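Local coordinates for proline iminopeptidase-related protein (Thermus thermophilus, PDB 2YYS) that is of unknown function but, as a proline iminopeptidase-related member of the peptidase S33 family with an alpha/beta-hydrolase fold, may act as a peptidase, at residues Asp209-Pro212 and Tyr213-Pro216; Tyr233-Ala236 and Glu237-Ser241; Thr77-Ala80 and Leu81-Thr85. All coordinates share one frame; numbering follows the deposited sequence.

Contact 1 of 3, residues Asp209-Pro212 and Tyr213-Pro216; sequences DYTP and YLTP
The Tyr210 ring carries Tyr213 on one face: Tyr213 CB sits 3.8 Å above the ring plane, displaced toward the rim, and makes a CH-pi contact 18° off the ring normal. The Tyr213 ring itself is turned 49° against that of Tyr210, an oblique pair that is neither stacked nor edge-to-face; its closest approach is Tyr213 CD2 to Tyr210 CD1 at 3.7 Å. Leu214 reaches the same ring obliquely, its CD2 branch 3.8 Å from Tyr210 CD2. A chi1 of -167° turns the Tyr210 ring away from its own amide and sets it beside its carbonyl, within reach of Tyr213 and Leu214. The phenol end is held by Glu111, whose OE2 is hydrogen-bonded to Tyr210 OH, and by a water that donates to both Tyr210 OH and Tyr213 O.

The backbone is wound by two i to i+3 hydrogen bonds, Tyr213 N to Tyr210 O and Leu214 N to Thr211 O, each 3.0 Å long. A second water bridges Thr211 O and Leu214 O, donating to both. At the start of the turn Asp209 OD1 takes two bonds: Thr211 N comes from above the carboxylate plane at 3.1 Å, while Thr211 OG1 donates to the syn lone pair of OD1, on the side of OD2. This double grip fixes the rotation of the Asp209 carboxylate. Leu110 of helix 105-115 packs against both Tyr210 and Leu214. The whole is an Asx turn leading into a short 3-10 turn, set in the loop between helix 195-202 and strand 221-226 of the alpha/beta-hydrolase fold.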
loop_
_atom_site.group_PDB
_atom_site.type_symbol
_atom_site.label_atom_id
_atom_site.label_comp_id
_atom_site.label_asym_id
_atom_site.label_seq_id
_atom_site.Cartn_x
_atom_site.Cartn_y
_atom_site.Cartn_z
ATOM N N ASP A 209 -6.580 -5.055 -13.745
ATOM C CA ASP A 209 -5.352 -5.826 -13.742
ATOM C C ASP A 209 -4.218 -4.959 -14.267
ATOM O O ASP A 209 -4.055 -4.795 -15.468
ATOM C CB ASP A 209 -5.502 -7.081 -14.600
ATOM C CG ASP A 209 -4.247 -7.920 -14.625
ATOM O OD1 ASP A 209 -3.377 -7.728 -13.748
ATOM O OD2 ASP A 209 -4.049 -8.802 -15.485
ATOM N N TYR A 210 -3.427 -4.419 -13.345
ATOM C CA TYR A 210 -2.282 -3.577 -13.667
ATOM C C TYR A 210 -1.077 -4.349 -14.245
ATOM O O TYR A 210 -0.105 -3.739 -14.715
ATOM C CB TYR A 210 -1.858 -2.798 -12.403
ATOM C CG TYR A 210 -0.903 -1.669 -12.667
ATOM C CD1 TYR A 210 -1.331 -0.509 -13.302
ATOM C CD2 TYR A 210 0.439 -1.769 -12.319
ATOM C CE1 TYR A 210 -0.452 0.540 -13.567
ATOM C CE2 TYR A 210 1.327 -0.738 -12.588
ATOM C CZ TYR A 210 0.873 0.419 -13.207
ATOM O OH TYR A 210 1.746 1.449 -13.472
ATOM N N THR A 211 -1.129 -5.682 -14.200
ATOM C CA THR A 211 -0.010 -6.525 -14.640
ATOM C C THR A 211 0.668 -6.121 -15.956
ATOM O O THR A 211 1.900 -6.072 -16.001
ATOM C CB THR A 211 -0.440 -7.994 -14.753
ATOM O OG1 THR A 211 -0.989 -8.445 -13.511
ATOM C CG2 THR A 211 0.760 -8.899 -14.986
ATOM N N PRO A 212 -0.084 -5.864 -17.028
ATOM C CA PRO A 212 0.551 -5.579 -18.332
ATOM C C PRO A 212 1.402 -4.307 -18.348
ATOM O O PRO A 212 2.251 -4.162 -19.213
ATOM C CB PRO A 212 -0.637 -5.434 -19.303
ATOM C CG PRO A 212 -1.816 -5.995 -18.597
ATOM C CD PRO A 212 -1.554 -5.810 -17.120
ATOM N N TYR A 213 1.179 -3.411 -17.393
ATOM C CA TYR A 213 1.901 -2.147 -17.326
ATOM C C TYR A 213 3.218 -2.283 -16.566
ATOM O O TYR A 213 4.031 -1.362 -16.563
ATOM C CB TYR A 213 0.983 -1.055 -16.750
ATOM C CG TYR A 213 -0.353 -1.019 -17.487
ATOM C CD1 TYR A 213 -0.418 -0.659 -18.835
ATOM C CD2 TYR A 213 -1.542 -1.394 -16.856
ATOM C CE1 TYR A 213 -1.645 -0.650 -19.536
ATOM C CE2 TYR A 213 -2.773 -1.389 -17.546
ATOM C CZ TYR A 213 -2.812 -1.015 -18.889
ATOM O OH TYR A 213 -4.009 -1.007 -19.587
ATOM N N LEU A 214 3.447 -3.451 -15.968
ATOM C CA LEU A 214 4.713 -3.748 -15.296
ATOM C C LEU A 214 5.825 -4.093 -16.300
ATOM O O LEU A 214 5.748 -5.098 -17.008
ATOM C CB LEU A 214 4.545 -4.926 -14.344
ATOM C CG LEU A 214 3.441 -4.842 -13.297
ATOM C CD1 LEU A 214 3.315 -6.206 -12.613
ATOM C CD2 LEU A 214 3.731 -3.731 -12.297
ATOM N N THR A 215 6.858 -3.262 -16.346
ATOM C CA THR A 215 8.032 -3.521 -17.171
ATOM C C THR A 215 9.291 -3.205 -16.361
ATOM O O THR A 215 9.196 -2.579 -15.304
ATOM C CB THR A 215 8.010 -2.649 -18.450
ATOM O OG1 THR A 215 8.027 -1.274 -18.081
ATOM C CG2 THR A 215 6.708 -2.808 -19.229
ATOM N N PRO A 216 10.461 -3.648 -16.831
ATOM C CA PRO A 216 11.698 -3.462 -16.065
ATOM C C PRO A 216 11.958 -2.015 -15.669
ATOM O O PRO A 216 11.872 -1.096 -16.478
ATOM C CB PRO A 216 12.773 -4.025 -16.995
ATOM C CG PRO A 216 12.038 -5.079 -17.770
ATOM C CD PRO A 216 10.709 -4.416 -18.064
HETATM O O HOH W 1 4.312 0.645 -14.140
HETATM O O HOH W 2 3.805 -7.146 -17.453
#

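Contact 2 of 3, residues Tyr233-Ala236 and Glu237-Ser241; sequences YPYA and EEVAS
The first turn of helix 236-243, entered through a cis peptide bond before Pro234, brings Tyr233 and Tyr235 onto the two consecutive glutamates Glu237 and Glu238. Tyr233 OH donates to Glu237 OE2 at 2.6 Å, meeting the anti lone pair of that oxygen. OE2 lies at the edge of the phenol ring, in its plane, although the carboxylate as a whole is turned 55° from the ring. Glu237 CG lies 3.6 Å from Tyr233 CE1, and the bend at chi2 (-83°) turns the carboxylate toward the phenol oxygen; Pro234 CB lies over one face of the same ring. Tyr235 is met differently: Glu238 CB stands over a face, 4.2 Å from the ring centroid, in a CH-pi contact. The Glu238 carboxylate continues to a salt bridge with Arg242, one turn further along the helix.

In the backbone, Glu237 N bonds to Pro234 O at 3.0 Å, an i to i+3 link, whereas Ala240 N to Ala236 O, also 3.0 Å, has the regular i to i+4 spacing. Tyr235 O receives two weak bonds, from Glu238 N and Val239 N.

Tyr233 and Ala236 rest on Val225 of strand 221-226, while Glu237 and Ala240 pack on Ile247 of strand 247-250, so this helix start lies against the last two strands of the central sheet.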
loop_
_atom_site.group_PDB
_atom_site.type_symbol
_atom_site.label_atom_id
_atom_site.label_comp_id
_atom_site.label_asym_id
_atom_site.label_seq_id
_atom_site.Cartn_x
_atom_site.Cartn_y
_atom_site.Cartn_z
ATOM N N TYR A 233 0.568 -12.953 -2.247
ATOM C CA TYR A 233 1.459 -14.049 -2.633
ATOM C C TYR A 233 0.633 -15.278 -3.016
ATOM O O TYR A 233 -0.351 -15.583 -2.330
ATOM C CB TYR A 233 2.434 -14.396 -1.483
ATOM C CG TYR A 233 3.576 -15.274 -1.946
ATOM C CD1 TYR A 233 4.657 -14.728 -2.622
ATOM C CD2 TYR A 233 3.538 -16.655 -1.781
ATOM C CE1 TYR A 233 5.678 -15.528 -3.109
ATOM C CE2 TYR A 233 4.571 -17.466 -2.256
ATOM C CZ TYR A 233 5.631 -16.889 -2.924
ATOM O OH TYR A 233 6.653 -17.656 -3.417
ATOM N N PRO A 234 1.008 -16.027 -4.058
ATOM C CA PRO A 234 2.238 -15.860 -4.849
ATOM C C PRO A 234 2.212 -14.899 -6.046
ATOM O O PRO A 234 3.212 -14.876 -6.759
ATOM C CB PRO A 234 2.489 -17.285 -5.376
ATOM C CG PRO A 234 1.121 -17.886 -5.523
ATOM C CD PRO A 234 0.243 -17.210 -4.494
ATOM N N TYR A 235 1.154 -14.124 -6.265
ATOM C CA TYR A 235 1.143 -13.228 -7.421
ATOM C C TYR A 235 2.283 -12.205 -7.397
ATOM O O TYR A 235 2.721 -11.753 -8.448
ATOM C CB TYR A 235 -0.204 -12.522 -7.585
ATOM C CG TYR A 235 -0.408 -12.093 -9.010
ATOM C CD1 TYR A 235 -0.914 -12.973 -9.952
ATOM C CD2 TYR A 235 -0.041 -10.818 -9.429
ATOM C CE1 TYR A 235 -1.070 -12.590 -11.282
ATOM C CE2 TYR A 235 -0.185 -10.428 -10.731
ATOM C CZ TYR A 235 -0.703 -11.308 -11.661
ATOM O OH TYR A 235 -0.833 -10.895 -12.963
ATOM N N ALA A 236 2.771 -11.862 -6.207
ATOM C CA ALA A 236 3.867 -10.917 -6.060
ATOM C C ALA A 236 5.137 -11.386 -6.777
ATOM O O ALA A 236 5.979 -10.567 -7.109
ATOM C CB ALA A 236 4.155 -10.642 -4.573
ATOM N N GLU A 237 5.276 -12.692 -7.011
ATOM C CA GLU A 237 6.370 -13.217 -7.834
ATOM C C GLU A 237 6.312 -12.662 -9.261
ATOM O O GLU A 237 7.349 -12.344 -9.832
ATOM C CB GLU A 237 6.338 -14.752 -7.930
ATOM C CG GLU A 237 6.490 -15.494 -6.610
ATOM C CD GLU A 237 7.931 -15.667 -6.176
ATOM O OE1 GLU A 237 8.825 -15.041 -6.797
ATOM O OE2 GLU A 237 8.163 -16.426 -5.200
ATOM N N GLU A 238 5.109 -12.608 -9.840
ATOM C CA GLU A 238 4.888 -12.000 -11.160
ATOM C C GLU A 238 5.298 -10.529 -11.162
ATOM O O GLU A 238 5.957 -10.068 -12.094
ATOM C CB GLU A 238 3.413 -12.118 -11.616
ATOM C CG GLU A 238 2.950 -13.509 -12.047
ATOM C CD GLU A 238 3.692 -14.040 -13.260
ATOM O OE1 GLU A 238 4.253 -13.242 -14.044
ATOM O OE2 GLU A 238 3.731 -15.270 -13.434
ATOM N N VAL A 239 4.911 -9.803 -10.117
ATOM C CA VAL A 239 5.250 -8.388 -9.994
ATOM C C VAL A 239 6.750 -8.207 -10.018
ATOM O O VAL A 239 7.278 -7.381 -10.763
ATOM C CB VAL A 239 4.683 -7.767 -8.693
ATOM C CG1 VAL A 239 5.182 -6.357 -8.490
ATOM C CG2 VAL A 239 3.167 -7.769 -8.731
ATOM N N ALA A 240 7.443 -8.979 -9.197
ATOM C CA ALA A 240 8.880 -8.839 -9.073
ATOM C C ALA A 240 9.582 -9.210 -10.373
ATOM O O ALA A 240 10.532 -8.555 -10.778
ATOM C CB ALA A 240 9.392 -9.696 -7.946
ATOM N N SER A 241 9.119 -10.260 -11.034
ATOM C CA SER A 241 9.821 -10.741 -12.223
ATOM C C SER A 241 9.621 -9.784 -13.419
ATOM O O SER A 241 10.553 -9.507 -14.160
ATOM C CB SER A 241 9.444 -12.204 -12.519
ATOM O OG SER A 241 8.501 -12.286 -13.554
#

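Contact 3 of 3, residues Thr77-Ala80 and Leu81-Thr85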
loop_
_atom_site.group_PDB
_atom_site.type_symbol
_atom_site.label_atom_id
_atom_site.label_comp_id
_atom_site.label_asym_id
_atom_site.label_seq_id
_atom_site.Cartn_x
_atom_site.Cartn_y
_atom_site.Cartn_z
ATOM N N THR A 77 -9.996 8.078 -8.333
ATOM C CA THR A 77 -9.304 7.356 -9.396
ATOM C C THR A 77 -7.852 7.172 -9.008
ATOM O O THR A 77 -7.329 7.880 -8.150
ATOM C CB THR A 77 -9.352 8.124 -10.732
ATOM O OG1 THR A 77 -8.693 9.388 -10.586
ATOM C CG2 THR A 77 -10.807 8.471 -11.173
ATOM N N VAL A 78 -7.204 6.214 -9.655
ATOM C CA VAL A 78 -5.766 6.016 -9.508
ATOM C C VAL A 78 -5.003 7.287 -9.880
ATOM O O VAL A 78 -4.104 7.700 -9.154
ATOM C CB VAL A 78 -5.285 4.815 -10.363
ATOM C CG1 VAL A 78 -3.763 4.740 -10.416
ATOM C CG2 VAL A 78 -5.817 3.545 -9.786
ATOM N N ASP A 79 -5.373 7.908 -11.002
ATOM C CA ASP A 79 -4.737 9.146 -11.457
ATOM C C ASP A 79 -4.764 10.228 -10.379
ATOM O O ASP A 79 -3.777 10.904 -10.160
ATOM C CB ASP A 79 -5.420 9.686 -12.732
ATOM C CG ASP A 79 -5.113 8.846 -13.988
ATOM O OD1 ASP A 79 -4.239 7.949 -13.956
ATOM O OD2 ASP A 79 -5.713 9.028 -15.067
ATOM N N ALA A 80 -5.904 10.407 -9.734
ATOM C CA ALA A 80 -6.041 11.421 -8.690
ATOM C C ALA A 80 -5.131 11.119 -7.499
ATOM O O ALA A 80 -4.514 12.028 -6.952
ATOM C CB ALA A 80 -7.487 11.524 -8.235
ATOM N N LEU A 81 -5.033 9.847 -7.111
ATOM C CA LEU A 81 -4.155 9.445 -6.011
ATOM C C LEU A 81 -2.684 9.681 -6.350
ATOM O O LEU A 81 -1.893 10.069 -5.502
ATOM C CB LEU A 81 -4.376 7.969 -5.650
ATOM C CG LEU A 81 -5.762 7.558 -5.130
ATOM C CD1 LEU A 81 -5.763 6.121 -4.587
ATOM C CD2 LEU A 81 -6.280 8.495 -4.065
ATOM N N VAL A 82 -2.333 9.442 -7.604
ATOM C CA VAL A 82 -0.986 9.651 -8.085
ATOM C C VAL A 82 -0.645 11.132 -8.068
ATOM O O VAL A 82 0.385 11.541 -7.536
ATOM C CB VAL A 82 -0.845 9.069 -9.502
ATOM C CG1 VAL A 82 0.423 9.547 -10.196
ATOM C CG2 VAL A 82 -0.875 7.545 -9.431
ATOM N N GLU A 83 -1.543 11.934 -8.615
ATOM C CA GLU A 83 -1.317 13.369 -8.755
ATOM C C GLU A 83 -1.279 14.055 -7.386
ATOM O O GLU A 83 -0.457 14.946 -7.152
ATOM C CB GLU A 83 -2.390 13.962 -9.680
ATOM C CG GLU A 83 -2.130 13.595 -11.149
ATOM C CD GLU A 83 -3.383 13.475 -12.014
ATOM O OE1 GLU A 83 -3.329 12.762 -13.051
ATOM O OE2 GLU A 83 -4.424 14.077 -11.666
ATOM N N ASP A 84 -2.137 13.593 -6.471
ATOM C CA ASP A 84 -2.129 14.058 -5.093
ATOM C C ASP A 84 -0.762 13.877 -4.461
ATOM O O ASP A 84 -0.319 14.712 -3.702
ATOM C CB ASP A 84 -3.121 13.256 -4.250
ATOM C CG ASP A 84 -4.544 13.729 -4.398
ATOM O OD1 ASP A 84 -4.797 14.750 -5.084
ATOM O OD2 ASP A 84 -5.471 13.123 -3.828
ATOM N N THR A 85 -0.106 12.765 -4.760
ATOM C CA THR A 85 1.176 12.480 -4.139
ATOM C C THR A 85 2.179 13.563 -4.546
ATOM O O THR A 85 2.902 14.092 -3.709
ATOM C CB THR A 85 1.666 11.079 -4.529
ATOM O OG1 THR A 85 0.673 10.106 -4.174
ATOM C CG2 THR A 85 2.891 10.691 -3.719
#
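Val78 and Val82 meet through Val78 CG1 and Val82 CG2, 4.1 Å apart, on the packed side of the N-terminal turns of helix 78-91. Thr77 is the N-cap: its OG1 accepts from Ala80 N at 3.1 Å, with an N-H...O angle of 157°, and takes up one of the amide hydrogens that the first turn leaves without a carbonyl. A chi1 of 62° directs the hydroxyl to that amide. The turns then run as a regular alpha-helix, from Leu81 N to Thr77 O at 3.2 Å through Asp84 N to Ala80 O at 2.9 Å.

On the tight side, Val82 CG2 comes within 3.2 Å of Val78 O, and Val82 packs on Glu111, Val112 and Arg115 of helix 105-115. Leu81 reaches Val108 of the same helix and also touches Gln60 and Arg61. Asp84 is buried as well; its CG lies 3.1 Å from Ala80 O, and its OD2 forms a salt bridge with Arg61, which would help to offset the negative charge held there.

The looser side is that of Asp79 and Glu83, exposed and partly exposed respectively. The Glu83 chain runs along the Asp79 carbonyl, while between the two side chains the nearest approach is Glu83 OE1 to Asp79 CB, 3.7 Å. Their carboxylates do not meet; Glu83 OE1 is instead salt-bridged to Arg115, whose positive charge probably eases the closeness of the two acids and which also makes a weak, long ion pair with Asp79. At the far end of the segment, Thr85 OG1 turns back along the helix and donates to Leu81 O at 2.9 Å.

In the fold
Along the chain the order is contact 3, contact 1, contact 2. Contact 3 opens helix 78-91, contact 1 lies in the loop before strand 221-226, and contact 2 follows that strand, starting helix 236-243. Contacts 1 and 2 have centres about 11 Å apart and touch directly: Thr211 OG1 and Tyr235 OH lie 2.5 Å apart in a probable hydrogen bond, and Leu214 packs on Val239. Contact 3 touches neither, its centre about 18 Å from that of contact 1 and 24 Å from that of contact 2. Residues of helix 105-115 touch both contact 3 and contact 1, Glu111 meeting Val82 in the one and Tyr210 in the other.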